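Local structure of Sso-CP2 metallo-carboxypetidase (Sulfolobus solfataricus, 4MMO) at residues K213-L218 / A304-D309; K320-L325 / G336-H341. The protein is a zinc metallopeptidase of the M20 family that probably acts as a carboxypeptidase, cleaving peptide substrates. All blocks are in the same frame, centred on the assembly; numbering follows the deposited sequence.

Interaction 1: residues K213-L218 / A304-D309; sequences KIISTL and AFAKLD. With SO4 (sulfate ion), chain G.
Leu218 and Leu308 meet end to end through their CD1 methyls, closing the gap between helix 207-218 and strand 299-312 in the M20 dimerisation domain, an alpha/beta layer in which helices pack on one face of an antiparallel sheet. Their meeting point is the narrowest of the contact, with CD1 of Leu218 3.7 Å from CD1 of Leu308. In Leu218 the CG lies anti to the carbonyl carbon, which carries the branched end out from the helix to the strand. One turn earlier, Ile215 comes in more loosely: its CG2 branch rests 4.4 Å from CB of Ala306, and the same methyl also faces CD2 of Leu308. The axes of segments 213-218 and 304-309 run roughly parallel, 22° apart and 10.6 Å from each other at closest approach, a separation bridged by side chains alone, with no hydrogen bond across. Phe287 and Val284 of strand 283-290 adjoin the same apolar layer.

Lys213 turns to the dimer interface instead. Its long chain bends at the last torsion (chi4 -59°), bringing NZ to within 2.9 Å of O1 of a sulfate, probably from the crystallisation liquor, that Met221 N of the second subunit also holds. The ammonium further donates to Ser216 O and Val219 O of that subunit. A methionine in its place would probably leave both carbonyls and the sulfate without this donor, and take the lysine's charge from beside the anion. Within the helix, Ile214 O accepts twice from Thr217, from the backbone N and from the hydroxyl: OG1 sits in the carbonyl plane, with a C=O...OG1 angle of 148°.

Interaction 2: residues K320-L325 / G336-H341; sequences KVFELL and GEILAH
Ala340 places its methyl over one face of the Phe322 ring, and this is the tight part of the contact. CB of Ala340 lies 3.9 Å from the Phe322 ring centroid and 28° off the ring normal, a CH-pi contact displaced toward the rim. The displacement favours the outer end of the ring: CE1 of Phe322 is 3.5 Å from CB of Ala340, and CZ of Phe322 is almost as near at 3.6 Å. With CG anti to the backbone N (chi1 -171°), Phe322 sends its ring from the helix out to the strand.

Ile338, two residues before Ala340 on the same side of the strand, packs less closely. Its CG2 meets the ring obliquely, 3.9 Å from CE1 of Phe322, and the ring and the isoleucine run by one another, pointing opposite ways. Helix 318-331 here is the connection of a beta-alpha-beta crossover: it leads from strand 299-312 to strand 337-348, which run the same way with strand 178-190 between them, antiparallel to both. Val185 and Leu187 of that central strand extend the floor under Ile338, while Lys326 and Leu329 meet it from the helix. Leu325 is a buried but looser inner neighbour, its CD2 staying 5.2 Å from CG2 of Ile338.

Toward solvent the fit loosens. The Phe322 ring stays partly exposed. Glu323 next along the helix forms a salt bridge with Lys327 instead of crossing to the strand. Leu339 points away from the helix, exposed on the other face of the sheet, where it touches Glu186.

Both contacts lay a helix on the same antiparallel sheet, and strand 299-312 of interaction 1 runs on in the chain to helix 318-331 of interaction 2. Interaction 1 is core: its four touching residues are buried aliphatics, while Lys213 of the same helix reaches away to a sulfate and carbonyls of the second subunit. Interaction 2 is a surface contact, where an aromatic face takes a methyl group and the touching residues are all partly exposed. Their centres are about 12 Å apart, and the helices themselves meet, with CD2 of Leu218 3.7 Å from CD1 of Leu325. That pair links the two helices, with the contact under helix 207-218 buried and the one at Phe322 partly exposed.

Interaction 1: residues K213-L218 / A304-D309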
loop_
_atom_site.group_PDB
_atom_site.type_symbol
_atom_site.label_atom_id
_atom_site.label_comp_id
_atom_site.label_asym_id
_atom_site.label_seq_id
_atom_site.Cartn_x
_atom_site.Cartn_y
_atom_site.Cartn_z
ATOM N N LYS A 213 11.432 -7.118 3.606
ATOM C CA LYS A 213 12.829 -7.423 3.877
ATOM C C LYS A 213 13.687 -7.132 2.654
ATOM O O LYS A 213 14.792 -6.611 2.783
ATOM C CB LYS A 213 12.986 -8.880 4.321
ATOM C CG LYS A 213 13.025 -9.045 5.834
ATOM C CD LYS A 213 12.694 -10.461 6.271
ATOM C CE LYS A 213 12.580 -10.560 7.788
ATOM N NZ LYS A 213 13.832 -10.143 8.485
ATOM N N ILE A 214 13.165 -7.451 1.472
ATOM C CA ILE A 214 13.877 -7.224 0.218
ATOM C C ILE A 214 14.184 -5.742 0.019
ATOM O O ILE A 214 15.339 -5.363 -0.182
ATOM C CB ILE A 214 13.062 -7.740 -0.993
ATOM C CG1 ILE A 214 13.028 -9.271 -1.009
ATOM C CG2 ILE A 214 13.627 -7.206 -2.313
ATOM C CD1 ILE A 214 14.365 -9.943 -1.294
ATOM N N ILE A 215 13.153 -4.904 0.072
ATOM C CA ILE A 215 13.345 -3.478 -0.168
ATOM C C ILE A 215 14.209 -2.851 0.925
ATOM O O ILE A 215 14.863 -1.836 0.695
ATOM C CB ILE A 215 12.005 -2.717 -0.312
ATOM C CG1 ILE A 215 11.149 -2.873 0.943
ATOM C CG2 ILE A 215 11.256 -3.207 -1.548
ATOM C CD1 ILE A 215 9.857 -2.085 0.908
ATOM N N SER A 216 14.230 -3.468 2.105
ATOM C CA SER A 216 15.077 -2.991 3.194
ATOM C C SER A 216 16.564 -3.146 2.876
ATOM O O SER A 216 17.389 -2.407 3.407
ATOM C CB SER A 216 14.745 -3.714 4.499
ATOM O OG SER A 216 13.470 -3.329 4.982
ATOM N N THR A 217 16.904 -4.098 2.009
ATOM C CA THR A 217 18.306 -4.350 1.672
ATOM C C THR A 217 18.832 -3.336 0.662
ATOM O O THR A 217 20.041 -3.203 0.480
ATOM C CB THR A 217 18.519 -5.769 1.081
ATOM O OG1 THR A 217 17.810 -5.893 -0.160
ATOM C CG2 THR A 217 18.044 -6.850 2.057
ATOM N N LEU A 218 17.920 -2.627 0.006
ATOM C CA LEU A 218 18.286 -1.712 -1.069
ATOM C C LEU A 218 19.018 -0.459 -0.580
ATOM O O LEU A 218 19.889 0.061 -1.276
ATOM C CB LEU A 218 17.035 -1.310 -1.860
ATOM C CG LEU A 218 16.327 -2.446 -2.607
ATOM C CD1 LEU A 218 15.036 -1.948 -3.231
ATOM C CD2 LEU A 218 17.232 -3.060 -3.672
ATOM N N ALA A 304 2.082 -9.637 -2.725
ATOM C CA ALA A 304 2.633 -8.361 -2.284
ATOM C C ALA A 304 3.394 -7.731 -3.440
ATOM O O ALA A 304 4.116 -8.422 -4.156
ATOM C CB ALA A 304 3.569 -8.561 -1.103
ATOM N N PHE A 305 3.229 -6.426 -3.631
ATOM C CA PHE A 305 4.015 -5.722 -4.638
ATOM C C PHE A 305 4.464 -4.339 -4.180
ATOM O O PHE A 305 3.842 -3.716 -3.315
ATOM C CB PHE A 305 3.260 -5.632 -5.971
ATOM C CG PHE A 305 1.965 -4.881 -5.893
ATOM C CD1 PHE A 305 0.799 -5.523 -5.509
ATOM C CD2 PHE A 305 1.907 -3.538 -6.222
ATOM C CE1 PHE A 305 -0.398 -4.835 -5.444
ATOM C CE2 PHE A 305 0.713 -2.845 -6.159
ATOM C CZ PHE A 305 -0.442 -3.495 -5.770
ATOM N N ALA A 306 5.564 -3.883 -4.770
ATOM C CA ALA A 306 6.135 -2.584 -4.465
ATOM C C ALA A 306 6.580 -1.908 -5.758
ATOM O O ALA A 306 6.926 -2.583 -6.727
ATOM C CB ALA A 306 7.315 -2.743 -3.521
ATOM N N LYS A 307 6.559 -0.577 -5.763
ATOM C CA LYS A 307 6.982 0.209 -6.910
ATOM C C LYS A 307 8.134 1.126 -6.519
ATOM O O LYS A 307 8.034 1.887 -5.555
ATOM C CB LYS A 307 5.815 1.030 -7.457
ATOM C CG LYS A 307 4.788 0.208 -8.209
ATOM C CD LYS A 307 3.650 1.074 -8.729
ATOM C CE LYS A 307 2.493 0.222 -9.232
ATOM N NZ LYS A 307 2.213 0.443 -10.678
ATOM N N LEU A 308 9.222 1.043 -7.278
ATOM C CA LEU A 308 10.435 1.801 -6.998
ATOM C C LEU A 308 10.778 2.697 -8.174
ATOM O O LEU A 308 10.614 2.305 -9.332
ATOM C CB LEU A 308 11.612 0.856 -6.747
ATOM C CG LEU A 308 11.399 -0.283 -5.749
ATOM C CD1 LEU A 308 12.549 -1.273 -5.837
ATOM C CD2 LEU A 308 11.268 0.259 -4.338
ATOM N N ASP A 309 11.247 3.902 -7.872
ATOM C CA ASP A 309 11.833 4.765 -8.883
ATOM C C ASP A 309 13.248 5.130 -8.449
ATOM O O ASP A 309 13.481 5.479 -7.290
ATOM C CB ASP A 309 10.972 6.014 -9.114
ATOM C CG ASP A 309 11.064 7.014 -7.975
ATOM O OD1 ASP A 309 10.495 6.747 -6.898
ATOM O OD2 ASP A 309 11.697 8.077 -8.163
HETATM S S SO4 G . 17.053 -12.249 8.776
HETATM O O1 SO4 G . 15.896 -12.054 7.906
HETATM O O2 SO4 G . 18.238 -11.713 8.117
HETATM O O3 SO4 G . 16.845 -11.547 10.043
HETATM O O4 SO4 G . 17.235 -13.677 9.036
#

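Interaction 2: residues K320-L325 / G336-H341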
loop_
_atom_site.group_PDB
_atom_site.type_symbol
_atom_site.label_atom_id
_atom_site.label_comp_id
_atom_site.label_asym_id
_atom_site.label_seq_id
_atom_site.Cartn_x
_atom_site.Cartn_y
_atom_site.Cartn_z
ATOM N N LYS A 320 21.843 -0.371 -17.187
ATOM C CA LYS A 320 22.870 -0.990 -16.362
ATOM C C LYS A 320 22.411 -1.100 -14.905
ATOM O O LYS A 320 22.611 -2.128 -14.259
ATOM C CB LYS A 320 24.169 -0.197 -16.448
ATOM C CG LYS A 320 25.316 -0.823 -15.683
ATOM C CD LYS A 320 26.639 -0.176 -16.050
ATOM C CE LYS A 320 27.796 -0.821 -15.307
ATOM N NZ LYS A 320 29.106 -0.232 -15.702
ATOM N N VAL A 321 21.793 -0.040 -14.390
ATOM C CA VAL A 321 21.332 -0.028 -13.007
ATOM C C VAL A 321 20.307 -1.135 -12.803
ATOM O O VAL A 321 20.276 -1.777 -11.754
ATOM C CB VAL A 321 20.731 1.344 -12.624
ATOM C CG1 VAL A 321 20.040 1.286 -11.264
ATOM C CG2 VAL A 321 21.822 2.404 -12.609
ATOM N N PHE A 322 19.482 -1.363 -13.820
ATOM C CA PHE A 322 18.492 -2.429 -13.785
ATOM C C PHE A 322 19.169 -3.786 -13.631
ATOM O O PHE A 322 18.680 -4.652 -12.911
ATOM C CB PHE A 322 17.648 -2.407 -15.060
ATOM C CG PHE A 322 16.467 -3.338 -15.029
ATOM C CD1 PHE A 322 15.594 -3.340 -13.952
ATOM C CD2 PHE A 322 16.215 -4.195 -16.089
ATOM C CE1 PHE A 322 14.500 -4.191 -13.925
ATOM C CE2 PHE A 322 15.120 -5.044 -16.069
ATOM C CZ PHE A 322 14.262 -5.040 -14.986
ATOM N N GLU A 323 20.301 -3.967 -14.305
ATOM C CA GLU A 323 21.030 -5.229 -14.225
ATOM C C GLU A 323 21.676 -5.385 -12.851
ATOM O O GLU A 323 21.680 -6.479 -12.282
ATOM C CB GLU A 323 22.095 -5.315 -15.329
ATOM C CG GLU A 323 22.896 -6.612 -15.322
ATOM C CD GLU A 323 22.021 -7.855 -15.410
ATOM O OE1 GLU A 323 20.991 -7.819 -16.119
ATOM O OE2 GLU A 323 22.364 -8.871 -14.767
ATOM N N LEU A 324 22.223 -4.293 -12.324
ATOM C CA LEU A 324 22.819 -4.308 -10.991
ATOM C C LEU A 324 21.757 -4.619 -9.941
ATOM O O LEU A 324 21.994 -5.390 -9.010
ATOM C CB LEU A 324 23.475 -2.963 -10.678
ATOM C CG LEU A 324 24.697 -2.570 -11.511
ATOM C CD1 LEU A 324 25.230 -1.226 -11.045
ATOM C CD2 LEU A 324 25.790 -3.627 -11.433
ATOM N N LEU A 325 20.584 -4.014 -10.097
ATOM C CA LEU A 325 19.471 -4.283 -9.206
ATOM C C LEU A 325 19.118 -5.761 -9.249
ATOM O O LEU A 325 18.891 -6.384 -8.214
ATOM C CB LEU A 325 18.251 -3.455 -9.602
ATOM C CG LEU A 325 16.960 -3.804 -8.858
ATOM C CD1 LEU A 325 17.125 -3.564 -7.363
ATOM C CD2 LEU A 325 15.787 -3.012 -9.411
ATOM N N GLY A 336 10.249 -13.715 -7.295
ATOM C CA GLY A 336 9.053 -13.161 -7.897
ATOM C C GLY A 336 9.329 -12.453 -9.206
ATOM O O GLY A 336 10.380 -12.632 -9.813
ATOM N N GLU A 337 8.371 -11.636 -9.627
ATOM C CA GLU A 337 8.440 -10.951 -10.906
ATOM C C GLU A 337 9.099 -9.589 -10.744
ATOM O O GLU A 337 8.958 -8.939 -9.706
ATOM C CB GLU A 337 7.030 -10.769 -11.469
ATOM C CG GLU A 337 6.901 -11.103 -12.945
ATOM C CD GLU A 337 5.570 -10.667 -13.531
ATOM O OE1 GLU A 337 4.749 -10.088 -12.787
ATOM O OE2 GLU A 337 5.348 -10.900 -14.740
ATOM N N ILE A 338 9.827 -9.170 -11.775
ATOM C CA ILE A 338 10.366 -7.821 -11.847
ATOM C C ILE A 338 9.917 -7.191 -13.156
ATOM O O ILE A 338 10.158 -7.739 -14.231
ATOM C CB ILE A 338 11.899 -7.793 -11.805
ATOM C CG1 ILE A 338 12.437 -8.750 -10.741
ATOM C CG2 ILE A 338 12.378 -6.368 -11.542
ATOM C CD1 ILE A 338 13.934 -8.946 -10.810
ATOM N N LEU A 339 9.259 -6.044 -13.052
ATOM C CA LEU A 339 8.780 -5.306 -14.211
ATOM C C LEU A 339 9.411 -3.919 -14.198
ATOM O O LEU A 339 9.465 -3.276 -13.152
ATOM C CB LEU A 339 7.260 -5.187 -14.156
ATOM C CG LEU A 339 6.500 -6.504 -13.991
ATOM C CD1 LEU A 339 5.088 -6.243 -13.491
ATOM C CD2 LEU A 339 6.473 -7.270 -15.302
ATOM N N ALA A 340 9.888 -3.461 -15.353
ATOM C CA ALA A 340 10.538 -2.156 -15.454
ATOM C C ALA A 340 9.995 -1.335 -16.619
ATOM O O ALA A 340 9.424 -1.880 -17.559
ATOM C CB ALA A 340 12.030 -2.332 -15.598
ATOM N N HIS A 341 10.183 -0.020 -16.545
ATOM C CA HIS A 341 9.833 0.880 -17.641
ATOM C C HIS A 341 10.370 2.286 -17.387
ATOM O O HIS A 341 10.893 2.580 -16.314
ATOM C CB HIS A 341 8.317 0.935 -17.844
ATOM C CG HIS A 341 7.564 1.454 -16.659
ATOM N ND1 HIS A 341 7.188 0.650 -15.603
ATOM C CD2 HIS A 341 7.108 2.696 -16.368
ATOM C CE1 HIS A 341 6.537 1.377 -14.712
ATOM N NE2 HIS A 341 6.474 2.621 -15.151
#